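Local coordinates for protein predicted HD superfamily hydrolase (uncultured Thermotogales bacterium, PDB 2PQ7) that binds a pair of iron(III) ions in an all-helical HD domain and is probably a metal-dependent hydrolase whose substrate is not established, at residues 59-62 and 63-67; 86-89 and 90-94. One frame throughout, in Å; residues are numbered along the deposited sequence.

Contact 1: residues 59-62 and 63-67. With FE (Fe (III) ion), chain C; FE (Fe (III) ion), chain B.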
loop_
_atom_site.group_PDB
_atom_site.type_symbol
_atom_site.label_atom_id
_atom_site.label_comp_id
_atom_site.label_asym_id
_atom_site.label_seq_id
_atom_site.Cartn_x
_atom_site.Cartn_y
_atom_site.Cartn_z
ATOM N N ALA A 59 23.575 -19.442 0.598
ATOM C CA ALA A 59 22.609 -18.401 0.898
ATOM C C ALA A 59 21.186 -18.783 0.535
ATOM O O ALA A 59 20.271 -18.649 1.319
ATOM C CB ALA A 59 23.051 -17.130 0.241
ATOM N N ILE A 60 21.020 -19.324 -0.678
ATOM C CA ILE A 60 19.726 -19.747 -1.153
ATOM C C ILE A 60 19.127 -20.882 -0.340
ATOM O O ILE A 60 17.954 -20.834 0.027
ATOM C CB ILE A 60 19.834 -20.220 -2.627
ATOM C CG1 ILE A 60 20.082 -19.010 -3.513
ATOM C CG2 ILE A 60 18.610 -20.985 -3.090
ATOM C CD1 ILE A 60 18.946 -17.943 -3.491
ATOM N N ILE A 61 19.950 -21.907 -0.118
ATOM C CA ILE A 61 19.511 -23.079 0.630
ATOM C C ILE A 61 19.181 -22.691 2.078
ATOM O O ILE A 61 18.144 -23.104 2.594
ATOM C CB ILE A 61 20.478 -24.255 0.478
ATOM C CG1 ILE A 61 20.410 -24.752 -1.006
ATOM C CG2 ILE A 61 20.144 -25.375 1.421
ATOM C CD1 ILE A 61 21.421 -25.792 -1.319
ATOM N N ALA A 62 20.026 -21.851 2.659
ATOM C CA ALA A 62 19.722 -21.443 4.011
ATOM C C ALA A 62 18.395 -20.651 4.075
ATOM O O ALA A 62 17.579 -20.844 4.957
ATOM C CB ALA A 62 20.808 -20.608 4.461
ATOM N N ALA A 63 18.179 -19.744 3.127
ATOM C CA ALA A 63 16.922 -19.014 3.054
ATOM C C ALA A 63 15.719 -19.925 2.868
ATOM O O ALA A 63 14.692 -19.736 3.493
ATOM C CB ALA A 63 16.973 -18.018 1.919
ATOM N N LEU A 64 15.841 -20.892 1.961
ATOM C CA LEU A 64 14.716 -21.827 1.740
ATOM C C LEU A 64 14.363 -22.632 2.983
ATOM O O LEU A 64 13.201 -22.887 3.274
ATOM C CB LEU A 64 15.005 -22.751 0.556
ATOM C CG LEU A 64 14.576 -22.233 -0.794
ATOM C CD1 LEU A 64 14.955 -23.306 -1.785
ATOM C CD2 LEU A 64 13.026 -22.009 -0.754
ATOM N N LEU A 65 15.397 -23.050 3.715
ATOM C CA LEU A 65 15.183 -23.885 4.891
ATOM C C LEU A 65 15.009 -23.151 6.220
ATOM O O LEU A 65 14.569 -23.760 7.190
ATOM C CB LEU A 65 16.338 -24.860 5.057
ATOM C CG LEU A 65 16.406 -25.913 3.961
ATOM C CD1 LEU A 65 17.689 -26.725 4.123
ATOM C CD2 LEU A 65 15.190 -26.783 3.924
ATOM N N HIS A 66 15.235 -21.848 6.229
ATOM C CA HIS A 66 15.393 -21.186 7.553
ATOM C C HIS A 66 14.147 -21.237 8.431
ATOM O O HIS A 66 14.265 -21.362 9.618
ATOM C CB HIS A 66 15.916 -19.765 7.431
ATOM C CG HIS A 66 14.872 -18.737 7.152
ATOM N ND1 HIS A 66 14.246 -18.612 5.939
ATOM C CD2 HIS A 66 14.358 -17.765 7.944
ATOM C CE1 HIS A 66 13.367 -17.622 6.000
ATOM N NE2 HIS A 66 13.413 -17.090 7.219
ATOM N N ASP A 67 12.967 -21.155 7.831
ATOM C CA ASP A 67 11.710 -21.221 8.563
ATOM C C ASP A 67 10.920 -22.524 8.300
ATOM O O ASP A 67 9.701 -22.549 8.560
ATOM C CB ASP A 67 10.865 -20.019 8.198
ATOM C CG ASP A 67 11.310 -18.741 8.910
ATOM O OD1 ASP A 67 11.998 -18.740 9.972
ATOM O OD2 ASP A 67 10.909 -17.645 8.419
HETATM FE FE FE C . 11.936 -15.807 8.290
HETATM FE FE FE B . 12.449 -17.437 11.423
HETATM O O HOH W 1 12.911 -16.000 10.110
#
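H66 meets A62 one helical turn back, its CB lying 3.2 Å from A62 O, near the C-terminal end of helix 56-65. From that CB the chain turns to CG, which sits between the backbone N and the carbonyl carbon (chi1 84°), a torsion that swings the imidazole back over the helix end. ND1 then donates to A63 O at 2.7 Å, in a nearly straight bond with the oxygen in the ring plane. Beyond CE1, NE2 binds one iron at 2.2 Å. D67 follows directly: OD2 holds the same iron at 2.1 Å, and OD1 reaches the second iron at 2.0 Å, so the carboxylate bridges the pair, as does a water. H37 and D132 join H66 and D67 at the first metal, which completes the H...HD...D signature of HD domains; H80 and H112 join D67 at the second. I61 and L65 lie side by side, CG2 of I61 3.9 Å from CD1 of L65, and pack on F101 and I109 of helix 99-111. With ND1 engaged as a donor, NE2 is left to coordinate; the bonds to A63 O and to iron together fix the ring's rotation, and this second-shell acceptor would probably strengthen the ring's donation to iron.

Contact 2: residues 86-89 and 90-94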
loop_
_atom_site.group_PDB
_atom_site.type_symbol
_atom_site.label_atom_id
_atom_site.label_comp_id
_atom_site.label_asym_id
_atom_site.label_seq_id
_atom_site.Cartn_x
_atom_site.Cartn_y
_atom_site.Cartn_z
ATOM N N GLU A 86 18.751 -28.432 12.957
ATOM C CA GLU A 86 18.891 -29.878 13.070
ATOM C C GLU A 86 18.359 -30.588 11.793
ATOM O O GLU A 86 18.951 -31.525 11.301
ATOM C CB GLU A 86 18.144 -30.348 14.337
ATOM C CG GLU A 86 18.125 -31.856 14.521
ATOM C CD GLU A 86 17.331 -32.308 15.754
ATOM O OE1 GLU A 86 17.531 -31.713 16.846
ATOM O OE2 GLU A 86 16.585 -33.310 15.627
ATOM N N TYR A 87 17.257 -30.082 11.297
ATOM C CA TYR A 87 16.654 -30.635 10.084
ATOM C C TYR A 87 17.621 -30.478 8.927
ATOM O O TYR A 87 17.852 -31.436 8.159
ATOM C CB TYR A 87 15.308 -29.968 9.767
ATOM C CG TYR A 87 14.725 -30.532 8.510
ATOM C CD1 TYR A 87 14.133 -31.759 8.515
ATOM C CD2 TYR A 87 14.773 -29.829 7.321
ATOM C CE1 TYR A 87 13.629 -32.321 7.340
ATOM C CE2 TYR A 87 14.301 -30.393 6.116
ATOM C CZ TYR A 87 13.720 -31.606 6.153
ATOM O OH TYR A 87 13.246 -32.141 4.952
ATOM N N ALA A 88 18.177 -29.298 8.721
ATOM C CA ALA A 88 19.144 -29.100 7.631
ATOM C C ALA A 88 20.335 -30.015 7.735
ATOM O O ALA A 88 20.836 -30.544 6.760
ATOM C CB ALA A 88 19.560 -27.649 7.597
ATOM N N SER A 89 20.819 -30.241 8.948
ATOM C CA SER A 89 21.941 -31.176 9.161
ATOM C C SER A 89 21.635 -32.620 8.830
ATOM O O SER A 89 22.543 -33.411 8.609
ATOM C CB SER A 89 22.411 -31.114 10.618
ATOM O OG SER A 89 22.961 -29.865 10.888
ATOM N N GLY A 90 20.374 -32.989 8.896
ATOM C CA GLY A 90 19.979 -34.307 8.498
ATOM C C GLY A 90 19.701 -34.432 7.015
ATOM O O GLY A 90 20.123 -35.367 6.382
ATOM N N LEU A 91 19.017 -33.443 6.460
ATOM C CA LEU A 91 18.588 -33.498 5.058
ATOM C C LEU A 91 19.756 -33.334 4.088
ATOM O O LEU A 91 19.912 -34.108 3.157
ATOM C CB LEU A 91 17.574 -32.391 4.762
ATOM C CG LEU A 91 17.221 -32.204 3.267
ATOM C CD1 LEU A 91 16.375 -33.400 2.854
ATOM C CD2 LEU A 91 16.464 -30.940 3.060
ATOM N N LEU A 92 20.550 -32.300 4.253
ATOM C CA LEU A 92 21.543 -31.901 3.301
ATOM C C LEU A 92 22.634 -32.931 2.954
ATOM O O LEU A 92 23.019 -33.056 1.775
ATOM C CB LEU A 92 22.134 -30.529 3.620
ATOM C CG LEU A 92 21.106 -29.378 3.506
ATOM C CD1 LEU A 92 21.748 -28.057 3.934
ATOM C CD2 LEU A 92 20.447 -29.290 2.066
ATOM N N PRO A 93 23.142 -33.688 3.938
ATOM C CA PRO A 93 24.120 -34.750 3.564
ATOM C C PRO A 93 23.559 -35.794 2.590
ATOM O O PRO A 93 24.317 -36.327 1.786
ATOM C CB PRO A 93 24.470 -35.396 4.909
ATOM C CG PRO A 93 24.237 -34.274 5.913
ATOM C CD PRO A 93 23.009 -33.571 5.410
ATOM N N THR A 94 22.257 -36.048 2.676
ATOM C CA THR A 94 21.607 -37.010 1.764
ATOM C C THR A 94 21.523 -36.525 0.336
ATOM O O THR A 94 21.201 -37.305 -0.571
ATOM C CB THR A 94 20.165 -37.413 2.215
ATOM O OG1 THR A 94 19.246 -36.365 1.910
ATOM C CG2 THR A 94 20.097 -37.792 3.698
#
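Y87 and L91, one turn apart on helix 80-91, cross at a slant, with CB of L91 over one face of the tyrosine ring. Their spacing of four residues puts both on one flank of the helix, and in each CG is anti to the backbone N (chi1 179° in Y87 and 171° in L91), which brings the leucine branches up to the ring. The methyl CD2 of L91 reaches CE2 of Y87 at 3.8 Å, while its CD1 comes to 4.0 Å from Y87 OH, so the leucine fork lies along the outer half of the ring. L91 N donates to Y87 O at 2.9 Å. I20 of helix 14-25 touches both residues. Were the tyrosine replaced by an alanine, the L91 methyls would lose the ring they lie against and the leucine would probably turn more freely. On the buried flank, A88 CB and L92 CD1 approach to 4.3 Å, and the pair faces helix 99-111. P93 has no N-H to offer S89 O, and its CD instead stands 3.2 Å from that oxygen. Next, T94 OG1 donates to L91 O at 2.7 Å, in the carbonyl plane. Apolar packing therefore joins successive turns here, while a threonine hydroxyl serves a carbonyl where the regular helical bonding lapses.

Following the chain from its N terminus, helices 4-10, 14-25 and 35-52 come first, and contact 1 then lies on helix 56-65, whose end leads into the metal site. Helix 70-76 intervenes before contact 2 at the end of helix 80-91. Each contact spans adjoining turns, closing no long loop; the two stand in series, neither nested nor crossed, with centres about 12 Å apart. They nevertheless touch: I61 CG2 meets L92 CD2 at 4.0 Å, and L65 CD1 meets A88 CB at 4.1 Å. The helix that leads into the iron ligands and the outlying helix 80-91 thus meet through I61, L65, A88 and L92, with helices 14-25 and 99-111 packing against both contacts.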